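Local coordinates for protein NUDIX hydrolase (Jonesia denitrificans, PDB 4KTB) that probably hydrolyses a nucleoside diphosphate-linked compound, perhaps asymmetrically cleaving diadenosine tetraphosphate, as a Nudix-superfamily member whose function is not established, at residues F112-Y117 against L179-A183; V40-P46 against L74-V79; Q57-R63 against N152-L158; R86-V90 against I105-P109. One frame throughout, in Å; residues are numbered along the deposited sequence.

Interaction 1: F112-Y117 against L179-A183; sequences FTVAEY and LLKQA
F112 presses the end of its ring against the backbone and CB of A183, F112 CZ lying 3.5 Å from A183 CB and F112 CE1 3.4 Å from A183 N. The ring meets the peptide obliquely, while Q182 CB lies in its plane at the edge, 3.7 Å from F112 CE1. With chi1 at 81°, F112 CG stands between its own backbone N and carbonyl carbon, and this turns the ring toward the helix. Cut back to alanine, this position would probably open a gap beside A183 and leave L179 CD1 without one of its two nearest apolar partners. L179 serves as a fork: CG is anti to the backbone N (chi1 -179°), and the two methyls part along the strand. L179 CD1 meets T113 CG2 at 3.6 Å and F112 CZ beside it; L179 CD2 faces A115 CB and approaches Y117 OH to 3.5 Å, the two side chains crossing at about a right angle. The hydroxyl's polar partner is D43 OD2 of strand 39-49, one strand further across the sheet; the leucine methyl only packs against it. T113 and Q182 also cross nearly perpendicularly, and a water joins them, 2.7 Å from T113 OG1 and 2.7 Å from Q182 NE2, which donates to it. The same water donates to V114 O, and NE2 also makes a weak hydrogen bond to A185 O of a third subunit. The strand and helix axes run antiparallel at 175°. Direct contacts between strand and helix are mainly apolar, and the water bridges the buried polar groups of T113 and Q182, docking helix 176-186 on the sheet.

Interaction 2: V40-P46 against L74-V79; sequences VYVDAVP and LVSGRV. With NA (sodium ion), chain E.
V42 and G77 exchange two backbone hydrogen bonds, V42 N to G77 O at 2.7 Å and G77 N to V42 O at 3.0 Å, and A44 and V75 repeat the pattern two residues along. V79 N to V40 O, also 2.7 Å, carries the ladder past the far end. Between these rungs, Y41 with R78 and D43 with S76 form the non-hydrogen-bonded pairs. The Y41 ring lies over the backbone, with G77 C 3.5 Å above its plane toward the rim and R78 N over the centre. S76 OG, set anti to its own N (chi1 173°), is carried to D43 OD1 at 3.1 Å, a weak bond whose proton has another acceptor within range; D43 OD2 is hydrogen-bonded to the hydroxyls of S135 and Y117. On the face bearing V42, A44 and V75, V75 sets CG2 against P46 CG at 3.7 Å. V79 CG2 touches both V40 CG1 and V42 CG1.
Further out, S76 O binds a sodium ion at 2.3 Å, and five waters complete the shell, one of them at a longer 2.9 Å. Another of these waters accepts from S76 N, so both backbone polar groups of this serine are tied to the ion, one directly and one through water. Strand 39-49 also pairs with strands 133-141 and 55-64, while helix 85-97 packs on V42 and V79 and helix 176-186 lies against D43, V45 and L74 from the other side.

Interaction 3: Q57-R63 against N152-L158; sequences QVGLLLR and NLELTWL. With EDO (1,2-ethanediol), chain P.
Strands 57-63 and 154-158 run antiparallel, their axes 4.4 Å apart at closest and 153° between directions, with reciprocal backbone bonds joining V58 to L158 and L60 to T156. The ladder ends in a classic beta bulge, where L153 and E154 both face L62: L153 N donates to L62 O at 2.7 Å, nearly along the C=O axis, the bond from E154 N to the same oxygen is weak, and L62 N donates to E154 O from above the carbonyl plane. Among the side chains, W157 lies over G59, whose CA stands 3.9 Å from the centroid of the six-membered ring and 22° off its normal, a CH-pi contact. W157 CG, anti to the carbonyl carbon (chi1 -68°), turns the indole there, and the lack of a side chain at G59 lets it approach so closely. Q57 crosses W157 at about a right angle, with Q57 OE1 3.3 Å from W157 CB. R48 NH1 is hydrogen-bonded to OE1, R48 also making a cation-pi contact with the indole, and O2 of a 1,2-ethanediol, probably from the crystallisation liquor, accepts from Q57 NE2 at 3.1 Å. The CD1 methyls of L60 and L158 meet at 3.5 Å. On the face bearing L61 and L155, L61 CD2 rests against L155 CD1 at 3.7 Å, while L61 CD1 touches the N152 amide, the two side chains crossing obliquely. N152 ND2 is hydrogen-bonded to D96 OD1. Strand 55-64 also pairs with strands 39-49 and 70-73. Helix 85-97 packs on L61 and L155, and I168 of helix 166-170 on L60 and L158, so each face of the pair meets a helix.

Interaction 4: R86-V90 against I105-P109; sequences RDALV and IPASP
R86 begins its reach toward the loop at CB, which lies 4.0 Å from I105 CG2. Its CG takes the crowded position between backbone N and carbonyl carbon (chi1 68°), and a bend at chi3 (56°) swings the guanidinium over to the carbonyls of P106 and A107. There R86 NH1 donates to A107 O at 2.9 Å, an oxygen whose exact place is somewhat uncertain; A107 O lies at the edge of the guanidinium, near its plane. P109 CD also sits at this edge, 3.7 Å from R86 NH1. On the other nitrogen, R86 NH2 makes a weak bond to P106 O at 3.1 Å. The same NH2 bonds the helix to S52 O of a fourth subunit. One side chain thus reaches two successive loop carbonyls, one of them weakly. A methionine in its place would keep a long chain but is likely to leave the P106 and A107 carbonyls, and S52 O of that subunit, without this donor. Beside the polar part, I105 fills the angle between L89 and V90, three and four residues further along the helix: I105 CG2 touches L89 CD1 at 3.9 Å, while I105 CG1 meets V90 CG2 at 3.8 Å, crossing that side chain at about a right angle. V90 N also bonds to R86 O, one helical turn back. The arrangement is an irregular loop held to the flank of helix 85-97 by arginine-to-carbonyl bonds and isoleucine packing. Helix 85-97 follows strand 75-78 in the position where Nudix proteins carry the helix of their signature motif, which suggests the same helix here.

Interactions 1 and 2 are buried, whereas interactions 3 and 4 are partly buried. Interactions 2 and 3 share the antiparallel backbone ladder and meet where P46 O probably accepts from G59 N, their strands being neighbours in one sheet. Interaction 1 docks helix 176-186 on that sheet through apolar side chains and a water, and touches interaction 2 where Y117 OH meets D43, L179 packs on D43 and L74, and A183 on V45. Interaction 4 has no strand pairing; it relies on an arginine and an isoleucine, and it meets interaction 2 through helix 85-97, where L89 and A88 pack on V42 and V79. Interactions 3 and 4 do not touch, their centres lying 21 Å apart.

Interaction 1: F112-Y117 against L179-A183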
loop_
_atom_site.group_PDB
_atom_site.type_symbol
_atom_site.label_atom_id
_atom_site.label_comp_id
_atom_site.label_asym_id
_atom_site.label_seq_id
_atom_site.Cartn_x
_atom_site.Cartn_y
_atom_site.Cartn_z
ATOM N N PHE A 112 -2.554 4.825 4.161
ATOM C CA PHE A 112 -2.765 3.468 4.583
ATOM C C PHE A 112 -4.230 3.098 4.393
ATOM O O PHE A 112 -4.579 1.921 4.338
ATOM C CB PHE A 112 -2.274 3.251 6.012
ATOM C CG PHE A 112 -3.228 3.711 7.069
ATOM C CD1 PHE A 112 -4.243 2.878 7.524
ATOM C CD2 PHE A 112 -3.084 4.956 7.645
ATOM C CE1 PHE A 112 -5.110 3.297 8.508
ATOM C CE2 PHE A 112 -3.947 5.379 8.632
ATOM C CZ PHE A 112 -4.961 4.550 9.064
ATOM N N THR A 113 -5.093 4.098 4.281
ATOM C CA THR A 113 -6.499 3.843 3.978
ATOM C C THR A 113 -7.150 5.126 3.563
ATOM O O THR A 113 -6.532 6.179 3.592
ATOM C CB THR A 113 -7.316 3.294 5.182
ATOM O OG1 THR A 113 -8.564 2.787 4.711
ATOM C CG2 THR A 113 -7.639 4.398 6.158
ATOM N N VAL A 114 -8.404 5.014 3.163
ATOM C CA VAL A 114 -9.234 6.165 2.934
ATOM C C VAL A 114 -10.454 6.034 3.828
ATOM O O VAL A 114 -11.158 5.035 3.785
ATOM C CB VAL A 114 -9.654 6.276 1.485
ATOM C CG1 VAL A 114 -10.585 7.457 1.311
ATOM C CG2 VAL A 114 -8.429 6.422 0.577
ATOM N N ALA A 115 -10.678 7.045 4.657
ATOM C CA ALA A 115 -11.787 7.045 5.609
ATOM C C ALA A 115 -12.869 7.981 5.084
ATOM O O ALA A 115 -12.640 9.192 4.932
ATOM C CB ALA A 115 -11.325 7.509 6.967
ATOM N N GLU A 116 -14.044 7.426 4.825
ATOM C CA GLU A 116 -15.101 8.181 4.209
ATOM C C GLU A 116 -16.151 8.514 5.248
ATOM O O GLU A 116 -17.031 7.713 5.540
ATOM C CB GLU A 116 -15.655 7.375 3.044
ATOM C CG GLU A 116 -14.537 6.909 2.128
ATOM C CD GLU A 116 -14.986 6.008 0.986
ATOM O OE1 GLU A 116 -14.209 5.105 0.618
ATOM O OE2 GLU A 116 -16.091 6.206 0.435
ATOM N N TYR A 117 -16.009 9.696 5.826
ATOM C CA TYR A 117 -16.929 10.170 6.835
ATOM C C TYR A 117 -18.188 10.645 6.155
ATOM O O TYR A 117 -18.170 11.643 5.431
ATOM C CB TYR A 117 -16.327 11.331 7.621
ATOM C CG TYR A 117 -15.020 11.061 8.342
ATOM C CD1 TYR A 117 -13.797 11.247 7.698
ATOM C CD2 TYR A 117 -15.008 10.676 9.680
ATOM C CE1 TYR A 117 -12.607 11.032 8.354
ATOM C CE2 TYR A 117 -13.825 10.450 10.346
ATOM C CZ TYR A 117 -12.628 10.631 9.678
ATOM O OH TYR A 117 -11.443 10.419 10.329
ATOM N N LEU A 179 -10.584 4.007 12.781
ATOM C CA LEU A 179 -9.485 4.467 11.938
ATOM C C LEU A 179 -8.165 4.272 12.682
ATOM O O LEU A 179 -7.148 3.899 12.088
ATOM C CB LEU A 179 -9.680 5.931 11.547
ATOM C CG LEU A 179 -8.604 6.526 10.641
ATOM C CD1 LEU A 179 -8.438 5.698 9.396
ATOM C CD2 LEU A 179 -8.975 7.954 10.279
ATOM N N LEU A 180 -8.195 4.489 13.992
ATOM C CA LEU A 180 -7.017 4.261 14.811
ATOM C C LEU A 180 -6.603 2.781 14.779
ATOM O O LEU A 180 -5.418 2.454 14.675
ATOM C CB LEU A 180 -7.279 4.735 16.237
ATOM C CG LEU A 180 -6.287 4.272 17.295
ATOM C CD1 LEU A 180 -4.888 4.783 16.981
ATOM C CD2 LEU A 180 -6.756 4.737 18.667
ATOM N N LYS A 181 -7.587 1.892 14.846
ATOM C CA LYS A 181 -7.320 0.460 14.799
ATOM C C LYS A 181 -6.789 0.031 13.444
ATOM O O LYS A 181 -5.897 -0.812 13.346
ATOM C CB LYS A 181 -8.586 -0.325 15.107
ATOM C CG LYS A 181 -9.060 -0.198 16.530
ATOM C CD LYS A 181 -10.113 -1.245 16.798
ATOM C CE LYS A 181 -11.372 -0.613 17.359
ATOM N NZ LYS A 181 -12.474 -1.601 17.567
ATOM N N GLN A 182 -7.364 0.592 12.396
ATOM C CA GLN A 182 -6.832 0.370 11.062
ATOM C C GLN A 182 -5.384 0.832 10.984
ATOM O O GLN A 182 -4.569 0.198 10.338
ATOM C CB GLN A 182 -7.672 1.113 10.019
ATOM C CG GLN A 182 -9.069 0.572 9.856
ATOM C CD GLN A 182 -9.909 1.424 8.934
ATOM O OE1 GLN A 182 -10.744 2.209 9.386
ATOM N NE2 GLN A 182 -9.686 1.281 7.627
ATOM N N ALA A 183 -5.064 1.929 11.666
ATOM C CA ALA A 183 -3.715 2.489 11.614
ATOM C C ALA A 183 -2.735 1.572 12.332
ATOM O O ALA A 183 -1.639 1.299 11.833
ATOM C CB ALA A 183 -3.688 3.903 12.211
HETATM O O HOH W 1 -11.024 2.652 5.695
#

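Interaction 2: V40-P46 against L74-V79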
loop_
_atom_site.group_PDB
_atom_site.type_symbol
_atom_site.label_atom_id
_atom_site.label_comp_id
_atom_site.label_asym_id
_atom_site.label_seq_id
_atom_site.Cartn_x
_atom_site.Cartn_y
_atom_site.Cartn_z
ATOM N N VAL A 40 -12.178 17.095 0.565
ATOM C CA VAL A 40 -10.906 16.385 0.702
ATOM C C VAL A 40 -10.274 16.694 2.056
ATOM O O VAL A 40 -10.005 17.850 2.388
ATOM C CB VAL A 40 -9.915 16.743 -0.404
ATOM C CG1 VAL A 40 -8.653 15.928 -0.243
ATOM C CG2 VAL A 40 -10.533 16.471 -1.761
ATOM N N TYR A 41 -10.042 15.639 2.823
ATOM C CA TYR A 41 -9.506 15.730 4.165
ATOM C C TYR A 41 -8.233 14.918 4.278
ATOM O O TYR A 41 -7.954 14.094 3.429
ATOM C CB TYR A 41 -10.532 15.171 5.157
ATOM C CG TYR A 41 -11.350 16.257 5.776
ATOM C CD1 TYR A 41 -12.068 17.130 4.989
ATOM C CD2 TYR A 41 -11.364 16.440 7.144
ATOM C CE1 TYR A 41 -12.811 18.145 5.555
ATOM C CE2 TYR A 41 -12.102 17.449 7.722
ATOM C CZ TYR A 41 -12.823 18.295 6.922
ATOM O OH TYR A 41 -13.558 19.303 7.490
ATOM N N VAL A 42 -7.473 15.160 5.342
ATOM C CA VAL A 42 -6.414 14.243 5.761
ATOM C C VAL A 42 -6.592 13.865 7.227
ATOM O O VAL A 42 -7.120 14.646 8.021
ATOM C CB VAL A 42 -4.976 14.828 5.579
ATOM C CG1 VAL A 42 -4.572 14.907 4.103
ATOM C CG2 VAL A 42 -4.852 16.189 6.265
ATOM N N ASP A 43 -6.152 12.657 7.560
ATOM C CA ASP A 43 -5.979 12.254 8.941
ATOM C C ASP A 43 -4.537 11.833 9.100
ATOM O O ASP A 43 -3.983 11.140 8.236
ATOM C CB ASP A 43 -6.891 11.078 9.304
ATOM C CG ASP A 43 -8.336 11.491 9.513
ATOM O OD1 ASP A 43 -8.663 11.954 10.615
ATOM O OD2 ASP A 43 -9.150 11.335 8.581
ATOM N N ALA A 44 -3.924 12.283 10.186
ATOM C CA ALA A 44 -2.573 11.870 10.513
ATOM C C ALA A 44 -2.623 11.204 11.868
ATOM O O ALA A 44 -3.110 11.797 12.821
ATOM C CB ALA A 44 -1.657 13.060 10.552
ATOM N N VAL A 45 -2.121 9.976 11.948
ATOM C CA VAL A 45 -1.957 9.300 13.230
ATOM C C VAL A 45 -0.537 9.568 13.732
ATOM O O VAL A 45 0.442 9.112 13.129
ATOM C CB VAL A 45 -2.242 7.793 13.139
ATOM C CG1 VAL A 45 -1.733 7.089 14.364
ATOM C CG2 VAL A 45 -3.718 7.534 13.021
ATOM N N PRO A 46 -0.424 10.341 14.823
ATOM C CA PRO A 46 0.904 10.770 15.275
ATOM C C PRO A 46 1.527 9.724 16.183
ATOM O O PRO A 46 0.900 9.321 17.178
ATOM C CB PRO A 46 0.608 12.050 16.074
ATOM C CG PRO A 46 -0.866 12.390 15.765
ATOM C CD PRO A 46 -1.497 11.066 15.522
ATOM N N LEU A 74 -7.497 12.300 16.492
ATOM C CA LEU A 74 -6.340 12.229 15.618
ATOM C C LEU A 74 -6.030 13.624 15.080
ATOM O O LEU A 74 -6.702 14.600 15.406
ATOM C CB LEU A 74 -6.640 11.281 14.462
ATOM C CG LEU A 74 -7.011 9.873 14.924
ATOM C CD1 LEU A 74 -7.455 9.003 13.757
ATOM C CD2 LEU A 74 -5.826 9.247 15.582
ATOM N N VAL A 75 -5.009 13.729 14.248
ATOM C CA VAL A 75 -4.743 15.001 13.604
ATOM C C VAL A 75 -5.453 14.988 12.250
ATOM O O VAL A 75 -5.170 14.148 11.400
ATOM C CB VAL A 75 -3.239 15.244 13.487
ATOM C CG1 VAL A 75 -2.930 16.390 12.509
ATOM C CG2 VAL A 75 -2.654 15.509 14.882
ATOM N N SER A 76 -6.399 15.907 12.072
ATOM C CA SER A 76 -7.374 15.777 10.997
ATOM C C SER A 76 -7.863 17.120 10.470
ATOM O O SER A 76 -8.096 18.053 11.233
ATOM C CB SER A 76 -8.569 14.961 11.490
ATOM O OG SER A 76 -9.608 14.935 10.531
ATOM N N GLY A 77 -8.031 17.211 9.159
ATOM C CA GLY A 77 -8.516 18.444 8.589
ATOM C C GLY A 77 -8.536 18.488 7.078
ATOM O O GLY A 77 -8.029 17.600 6.391
ATOM N N ARG A 78 -9.116 19.567 6.579
ATOM C CA ARG A 78 -9.405 19.747 5.174
ATOM C C ARG A 78 -8.126 20.022 4.401
ATOM O O ARG A 78 -7.168 20.559 4.950
ATOM C CB ARG A 78 -10.363 20.929 5.046
ATOM C CG ARG A 78 -11.022 21.089 3.698
ATOM C CD ARG A 78 -12.063 22.207 3.755
ATOM N NE ARG A 78 -11.460 23.532 3.916
ATOM C CZ ARG A 78 -11.061 24.299 2.904
ATOM N NH1 ARG A 78 -11.192 23.874 1.652
ATOM N NH2 ARG A 78 -10.525 25.490 3.141
ATOM N N VAL A 79 -8.087 19.637 3.133
ATOM C CA VAL A 79 -6.978 20.056 2.280
ATOM C C VAL A 79 -7.422 21.314 1.560
ATOM O O VAL A 79 -8.474 21.319 0.937
ATOM C CB VAL A 79 -6.616 19.001 1.242
ATOM C CG1 VAL A 79 -5.559 19.562 0.280
ATOM C CG2 VAL A 79 -6.076 17.763 1.922
HETATM NA NA NA E . -8.282 19.559 12.934
HETATM O O HOH W 2 -7.623 17.741 14.297
HETATM O O HOH W 3 -6.201 20.297 12.243
HETATM O O HOH W 4 -10.105 18.498 13.784
HETATM O O HOH W 5 -7.603 20.535 15.526
HETATM O O HOH W 6 -9.417 21.288 11.717
#

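Interaction 3: Q57-R63 against N152-L158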
loop_
_atom_site.group_PDB
_atom_site.type_symbol
_atom_site.label_atom_id
_atom_site.label_comp_id
_atom_site.label_asym_id
_atom_site.label_seq_id
_atom_site.Cartn_x
_atom_site.Cartn_y
_atom_site.Cartn_z
ATOM N N GLN A 57 4.495 4.445 20.683
ATOM C CA GLN A 57 3.289 5.118 21.174
ATOM C C GLN A 57 2.516 5.863 20.085
ATOM O O GLN A 57 3.056 6.172 19.027
ATOM C CB GLN A 57 3.609 6.090 22.311
ATOM C CG GLN A 57 3.946 5.446 23.634
ATOM C CD GLN A 57 4.232 6.487 24.681
ATOM O OE1 GLN A 57 4.963 7.451 24.433
ATOM N NE2 GLN A 57 3.632 6.322 25.850
ATOM N N VAL A 58 1.243 6.140 20.365
ATOM C CA VAL A 58 0.402 6.970 19.497
ATOM C C VAL A 58 0.013 8.221 20.261
ATOM O O VAL A 58 -0.187 8.166 21.479
ATOM C CB VAL A 58 -0.895 6.241 19.089
ATOM C CG1 VAL A 58 -1.779 7.126 18.213
ATOM C CG2 VAL A 58 -0.572 4.971 18.359
ATOM N N GLY A 59 -0.098 9.349 19.561
ATOM C CA GLY A 59 -0.462 10.591 20.220
ATOM C C GLY A 59 -1.912 10.980 20.010
ATOM O O GLY A 59 -2.303 11.313 18.894
ATOM N N LEU A 60 -2.705 10.954 21.078
ATOM C CA LEU A 60 -4.099 11.400 21.022
ATOM C C LEU A 60 -4.253 12.765 21.677
ATOM O O LEU A 60 -3.761 12.991 22.781
ATOM C CB LEU A 60 -5.030 10.406 21.731
ATOM C CG LEU A 60 -5.050 8.969 21.219
ATOM C CD1 LEU A 60 -6.141 8.175 21.899
ATOM C CD2 LEU A 60 -5.256 8.974 19.717
ATOM N N LEU A 61 -4.940 13.667 20.989
ATOM C CA LEU A 61 -5.227 14.987 21.527
ATOM C C LEU A 61 -6.467 14.873 22.378
ATOM O O LEU A 61 -7.367 14.108 22.058
ATOM C CB LEU A 61 -5.483 15.959 20.381
ATOM C CG LEU A 61 -4.305 16.128 19.424
ATOM C CD1 LEU A 61 -4.726 16.855 18.173
ATOM C CD2 LEU A 61 -3.223 16.902 20.132
ATOM N N LEU A 62 -6.526 15.622 23.467
ATOM C CA LEU A 62 -7.760 15.695 24.233
ATOM C C LEU A 62 -8.421 17.053 23.999
ATOM O O LEU A 62 -7.746 18.085 23.996
ATOM C CB LEU A 62 -7.479 15.514 25.722
ATOM C CG LEU A 62 -8.703 15.621 26.635
ATOM C CD1 LEU A 62 -9.381 14.261 26.816
ATOM C CD2 LEU A 62 -8.319 16.230 27.979
ATOM N N ARG A 63 -9.733 17.056 23.790
ATOM C CA ARG A 63 -10.461 18.314 23.659
ATOM C C ARG A 63 -11.943 18.189 23.966
ATOM O O ARG A 63 -12.432 17.114 24.299
ATOM C CB ARG A 63 -10.242 18.963 22.280
ATOM C CG ARG A 63 -10.760 18.213 21.056
ATOM C CD ARG A 63 -10.656 19.139 19.835
ATOM N NE ARG A 63 -10.671 18.443 18.549
ATOM C CZ ARG A 63 -9.742 18.574 17.603
ATOM N NH1 ARG A 63 -8.706 19.378 17.780
ATOM N NH2 ARG A 63 -9.850 17.899 16.471
ATOM N N ASN A 152 -6.870 22.241 21.520
ATOM C CA ASN A 152 -6.419 20.991 22.121
ATOM C C ASN A 152 -6.001 21.136 23.581
ATOM O O ASN A 152 -5.009 21.784 23.892
ATOM C CB ASN A 152 -5.274 20.399 21.317
ATOM C CG ASN A 152 -5.710 19.963 19.956
ATOM O OD1 ASN A 152 -6.719 19.294 19.824
ATOM N ND2 ASN A 152 -4.971 20.365 18.927
ATOM N N LEU A 153 -6.766 20.515 24.467
ATOM C CA LEU A 153 -6.532 20.613 25.898
ATOM C C LEU A 153 -5.283 19.868 26.347
ATOM O O LEU A 153 -4.590 20.294 27.264
ATOM C CB LEU A 153 -7.765 20.114 26.647
ATOM C CG LEU A 153 -8.962 21.046 26.442
ATOM C CD1 LEU A 153 -10.255 20.399 26.889
ATOM C CD2 LEU A 153 -8.755 22.375 27.179
ATOM N N GLU A 154 -4.976 18.767 25.679
ATOM C CA GLU A 154 -3.883 17.915 26.121
ATOM C C GLU A 154 -3.438 17.014 24.980
ATOM O O GLU A 154 -4.155 16.866 24.004
ATOM C CB GLU A 154 -4.344 17.071 27.311
ATOM C CG GLU A 154 -3.217 16.555 28.195
ATOM C CD GLU A 154 -2.828 17.515 29.317
ATOM O OE1 GLU A 154 -2.918 17.104 30.494
ATOM O OE2 GLU A 154 -2.419 18.664 29.033
ATOM N N LEU A 155 -2.254 16.428 25.109
ATOM C CA LEU A 155 -1.766 15.442 24.160
ATOM C C LEU A 155 -1.394 14.180 24.925
ATOM O O LEU A 155 -0.625 14.235 25.885
ATOM C CB LEU A 155 -0.544 15.976 23.419
ATOM C CG LEU A 155 0.178 14.947 22.556
ATOM C CD1 LEU A 155 -0.705 14.522 21.408
ATOM C CD2 LEU A 155 1.477 15.532 22.045
ATOM N N THR A 156 -1.939 13.039 24.517
ATOM C CA THR A 156 -1.722 11.810 25.276
ATOM C C THR A 156 -0.926 10.782 24.476
ATOM O O THR A 156 -1.325 10.393 23.379
ATOM C CB THR A 156 -3.044 11.170 25.728
ATOM O OG1 THR A 156 -3.947 12.184 26.194
ATOM C CG2 THR A 156 -2.779 10.181 26.846
ATOM N N TRP A 157 0.205 10.351 25.022
ATOM C CA TRP A 157 0.986 9.305 24.386
ATOM C C TRP A 157 0.681 7.980 25.051
ATOM O O TRP A 157 0.902 7.809 26.247
ATOM C CB TRP A 157 2.469 9.620 24.481
ATOM C CG TRP A 157 2.859 10.800 23.655
ATOM C CD1 TRP A 157 3.087 12.072 24.091
ATOM C CD2 TRP A 157 3.040 10.826 22.235
ATOM N NE1 TRP A 157 3.417 12.886 23.030
ATOM C CE2 TRP A 157 3.388 12.142 21.878
ATOM C CE3 TRP A 157 2.944 9.862 21.228
ATOM C CZ2 TRP A 157 3.649 12.513 20.557
ATOM C CZ3 TRP A 157 3.193 10.234 19.924
ATOM C CH2 TRP A 157 3.547 11.543 19.597
ATOM N N LEU A 158 0.168 7.047 24.265
ATOM C CA LEU A 158 -0.287 5.772 24.793
ATOM C C LEU A 158 0.357 4.636 24.025
ATOM O O LEU A 158 0.596 4.768 22.828
ATOM C CB LEU A 158 -1.792 5.673 24.623
ATOM C CG LEU A 158 -2.592 6.835 25.176
ATOM C CD1 LEU A 158 -3.828 7.018 24.330
ATOM C CD2 LEU A 158 -2.956 6.543 26.613
HETATM C C1 EDO P . 4.156 11.097 27.250
HETATM O O1 EDO P . 5.536 11.418 27.055
HETATM C C2 EDO P . 4.029 9.842 28.106
HETATM O O2 EDO P . 4.741 8.759 27.497
HETATM O O HOH W 7 -5.858 12.636 24.784
#

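Interaction 4: R86-V90 against I105-P109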
loop_
_atom_site.group_PDB
_atom_site.type_symbol
_atom_site.label_atom_id
_atom_site.label_comp_id
_atom_site.label_asym_id
_atom_site.label_seq_id
_atom_site.Cartn_x
_atom_site.Cartn_y
_atom_site.Cartn_z
ATOM N N ARG A 86 0.437 16.441 0.963
ATOM C CA ARG A 86 1.558 16.277 1.884
ATOM C C ARG A 86 1.806 17.571 2.653
ATOM O O ARG A 86 2.259 17.536 3.797
ATOM C CB ARG A 86 2.831 15.809 1.156
ATOM C CG ARG A 86 3.448 16.821 0.198
ATOM C CD ARG A 86 4.680 16.216 -0.497
ATOM N NE ARG A 86 4.363 14.959 -1.188
ATOM C CZ ARG A 86 4.820 13.752 -0.850
ATOM N NH1 ARG A 86 4.453 12.688 -1.553
ATOM N NH2 ARG A 86 5.644 13.602 0.178
ATOM N N ASP A 87 1.476 18.704 2.024
ATOM C CA ASP A 87 1.600 20.026 2.644
ATOM C C ASP A 87 0.479 20.281 3.656
ATOM O O ASP A 87 0.696 20.900 4.693
ATOM C CB ASP A 87 1.558 21.138 1.582
ATOM C CG ASP A 87 2.806 21.185 0.725
ATOM O OD1 ASP A 87 3.891 20.835 1.228
ATOM O OD2 ASP A 87 2.696 21.584 -0.457
ATOM N N ALA A 88 -0.727 19.840 3.319
ATOM C CA ALA A 88 -1.824 19.852 4.284
ATOM C C ALA A 88 -1.437 19.031 5.510
ATOM O O ALA A 88 -1.808 19.369 6.628
ATOM C CB ALA A 88 -3.095 19.304 3.668
ATOM N N LEU A 89 -0.683 17.956 5.300
ATOM C CA LEU A 89 -0.244 17.131 6.418
ATOM C C LEU A 89 0.667 17.954 7.315
ATOM O O LEU A 89 0.507 17.993 8.535
ATOM C CB LEU A 89 0.506 15.893 5.922
ATOM C CG LEU A 89 -0.333 14.797 5.282
ATOM C CD1 LEU A 89 0.604 13.758 4.718
ATOM C CD2 LEU A 89 -1.301 14.177 6.302
ATOM N N VAL A 90 1.627 18.619 6.693
ATOM C CA VAL A 90 2.561 19.453 7.429
ATOM C C VAL A 90 1.808 20.516 8.219
ATOM O O VAL A 90 2.035 20.709 9.414
ATOM C CB VAL A 90 3.517 20.151 6.471
ATOM C CG1 VAL A 90 4.337 21.175 7.212
ATOM C CG2 VAL A 90 4.422 19.133 5.772
ATOM N N ILE A 105 6.896 13.175 7.239
ATOM C CA ILE A 105 5.895 13.033 6.190
ATOM C C ILE A 105 6.340 11.930 5.236
ATOM O O ILE A 105 7.476 11.924 4.789
ATOM C CB ILE A 105 5.703 14.346 5.420
ATOM C CG1 ILE A 105 5.526 15.512 6.396
ATOM C CG2 ILE A 105 4.498 14.262 4.478
ATOM C CD1 ILE A 105 4.240 15.448 7.241
ATOM N N PRO A 106 5.441 10.983 4.929
ATOM C CA PRO A 106 5.872 9.868 4.088
ATOM C C PRO A 106 6.246 10.380 2.717
ATOM O O PRO A 106 5.620 11.308 2.205
ATOM C CB PRO A 106 4.618 8.989 3.978
ATOM C CG PRO A 106 3.664 9.494 4.990
ATOM C CD PRO A 106 4.000 10.931 5.216
ATOM N N ALA A 107 7.275 9.783 2.138
ATOM C CA ALA A 107 7.685 10.106 0.787
ATOM C C ALA A 107 6.535 9.790 -0.156
ATOM O O ALA A 107 6.302 10.503 -1.137
ATOM C CB ALA A 107 8.899 9.313 0.429
ATOM N N SER A 108 5.804 8.723 0.167
ATOM C CA SER A 108 4.695 8.240 -0.655
ATOM C C SER A 108 3.330 8.851 -0.344
ATOM O O SER A 108 2.907 8.875 0.813
ATOM C CB SER A 108 4.546 6.738 -0.488
ATOM O OG SER A 108 3.451 6.272 -1.261
ATOM N N PRO A 109 2.622 9.301 -1.393
ATOM C CA PRO A 109 1.254 9.801 -1.266
ATOM C C PRO A 109 0.224 8.700 -1.002
ATOM O O PRO A 109 -0.937 9.013 -0.772
ATOM C CB PRO A 109 0.994 10.465 -2.624
ATOM C CG PRO A 109 1.880 9.750 -3.564
ATOM C CD PRO A 109 3.127 9.443 -2.771
#